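Local atomic coordinates of nucleotidyl transferase (Methanothermobacter thermautotrophicus, PDB entry 6PLJ), a protein that probably acts as a nucleotidyltransferase of the MobA-like family, with a likely part in the synthesis of the pseudomurein cell wall. Residues A[80-83]-A[89-92]. Sequence-based numbering, arbitrary orientation.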
ATOM      1  N   VAL A  80       3.643   4.504  -8.987  1.00  9.62           N
ATOM      2  CA  VAL A  80       3.467   5.181  -7.709  1.00  9.37           C
ATOM      3  C   VAL A  80       2.548   6.358  -7.945  1.00  9.52           C
ATOM      4  O   VAL A  80       2.798   7.165  -8.844  1.00  9.91           O
ATOM      5  CB  VAL A  80       4.786   5.674  -7.110  1.00  9.63           C
ATOM      6  CG1 VAL A  80       4.524   6.370  -5.789  1.00  9.64           C
ATOM      7  CG2 VAL A  80       5.763   4.524  -6.922  1.00  9.38           C
ATOM      8  N   VAL A  81       1.490   6.442  -7.142  1.00  9.22           N
ATOM      9  CA  VAL A  81       0.510   7.511  -7.261  1.00  9.16           C
ATOM     10  C   VAL A  81       0.844   8.547  -6.219  1.00  9.63           C
ATOM     11  O   VAL A  81       0.889   8.229  -5.030  1.00  9.83           O
ATOM     12  CB  VAL A  81      -0.918   6.994  -7.070  1.00  9.20           C
ATOM     13  CG1 VAL A  81      -1.925   8.109  -7.312  1.00  9.15           C
ATOM     14  CG2 VAL A  81      -1.184   5.837  -8.028  1.00  9.12           C
ATOM     15  N   THR A  82       1.038   9.782  -6.671  1.00  9.85           N
ATOM     16  CA  THR A  82       1.427  10.873  -5.789  1.00  9.95           C
ATOM     17  C   THR A  82       0.342  11.949  -5.784  1.00 10.27           C
ATOM     18  O   THR A  82      -0.571  11.940  -6.601  1.00 10.70           O
ATOM     19  CB  THR A  82       2.786  11.470  -6.218  1.00 10.39           C
ATOM     20  OG1 THR A  82       2.693  11.963  -7.562  1.00 10.64           O
ATOM     21  CG2 THR A  82       3.894  10.407  -6.138  1.00 10.19           C
ATOM     22  N   GLY A  83       0.426  12.852  -4.819  1.00 10.26           N
ATOM     23  CA  GLY A  83      -0.560  13.925  -4.716  1.00 10.21           C
ATOM     24  C   GLY A  83      -0.125  14.886  -3.639  1.00 10.33           C
ATOM     25  O   GLY A  83       0.539  15.884  -3.912  1.00 11.08           O
ATOM     26  N   VAL A  89       7.726  13.860  -2.451  1.00 13.07           N
ATOM     27  CA  VAL A  89       7.630  12.400  -2.571  1.00 12.81           C
ATOM     28  C   VAL A  89       8.328  11.949  -3.859  1.00 13.09           C
ATOM     29  O   VAL A  89       9.110  11.005  -3.850  1.00 13.36           O
ATOM     30  CB  VAL A  89       6.155  11.922  -2.485  1.00 12.93           C
ATOM     31  CG1 VAL A  89       6.034  10.452  -2.812  1.00 13.15           C
ATOM     32  CG2 VAL A  89       5.588  12.201  -1.089  1.00 12.82           C
ATOM     33  N   GLU A  90       8.083  12.670  -4.939  1.00 13.77           N
ATOM     34  CA  GLU A  90       8.729  12.383  -6.227  1.00 14.47           C
ATOM     35  C   GLU A  90      10.241  12.574  -6.169  1.00 15.59           C
ATOM     36  O   GLU A  90      10.986  11.753  -6.728  1.00 15.70           O
ATOM     37  CB  GLU A  90       8.079  13.192  -7.337  1.00 15.14           C
ATOM     38  CG  GLU A  90       6.641  12.752  -7.592  1.00 15.27           C
ATOM     39  CD  GLU A  90       5.858  13.697  -8.462  1.00 16.06           C
ATOM     40  OE1 GLU A  90       6.462  14.617  -9.075  1.00 17.94           O
ATOM     41  OE2 GLU A  90       4.626  13.560  -8.528  1.00 15.66           O
ATOM     42  N   GLU A  91      10.710  13.585  -5.443  1.00 15.57           N
ATOM     43  CA  GLU A  91      12.152  13.763  -5.279  1.00 17.80           C
ATOM     44  C   GLU A  91      12.751  12.599  -4.491  1.00 16.97           C
ATOM     45  O   GLU A  91      13.823  12.119  -4.843  1.00 17.82           O
ATOM     46  CB  GLU A  91      12.475  15.116  -4.626  1.00 19.46           C
ATOM     47  CG  GLU A  91      13.955  15.395  -4.366  1.00 21.94           C
ATOM     48  CD  GLU A  91      14.837  15.319  -5.603  0.70 23.90           C
ATOM     49  OE1 GLU A  91      14.369  15.640  -6.723  0.70 26.15           O
ATOM     50  OE2 GLU A  91      16.015  14.938  -5.448  0.70 26.15           O
ATOM     51  N   ALA A  92      12.050  12.124  -3.453  1.00 15.62           N
ATOM     52  CA  ALA A  92      12.493  10.959  -2.689  1.00 15.74           C
ATOM     53  C   ALA A  92      12.658   9.734  -3.578  1.00 15.81           C
ATOM     54  O   ALA A  92      13.592   8.970  -3.386  1.00 17.12           O
ATOM     55  CB  ALA A  92      11.557  10.650  -1.527  1.00 15.52           C
TER
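Thr82, at the end of its strand, meets Val89 and Glu90 of the helix that follows, a compact example of how one threonine can offer a helix both a polar and an apolar branch. The hydroxyl donates a hydrogen bond to the carboxylate, Thr82 OG1 to Glu90 OE2 at 2.7 Å, which OE2 accepts on its anti lone pair, the one turned away from OE1. Glu90 gets there by running extended beyond CG (chi2 168°), its chain roughly perpendicular to the threonine side chain. The chi1 of 59° places the threonine methyl opposite the carbonyl carbon, facing the helix, where Thr82 CG2 lies 3.9 Å from Glu90 CG and 4.0 Å from Val89 CG1. Thr82 and Val89 form the buried side of the contact, whereas Glu90 is partly exposed. Glu90 OE1 is salt-bridged to Arg102 NH2, so the carboxylate is gripped at both oxygens, from strand 77-82 and from strand 99-102. The latter is the parallel neighbour of strand 77-82 at one edge of the mixed sheet, and helix 86-92 links the two strands as a beta-alpha-beta crossover, while Val89 packs on Leu53 and Val80 reaches helix 62-72 through Val67.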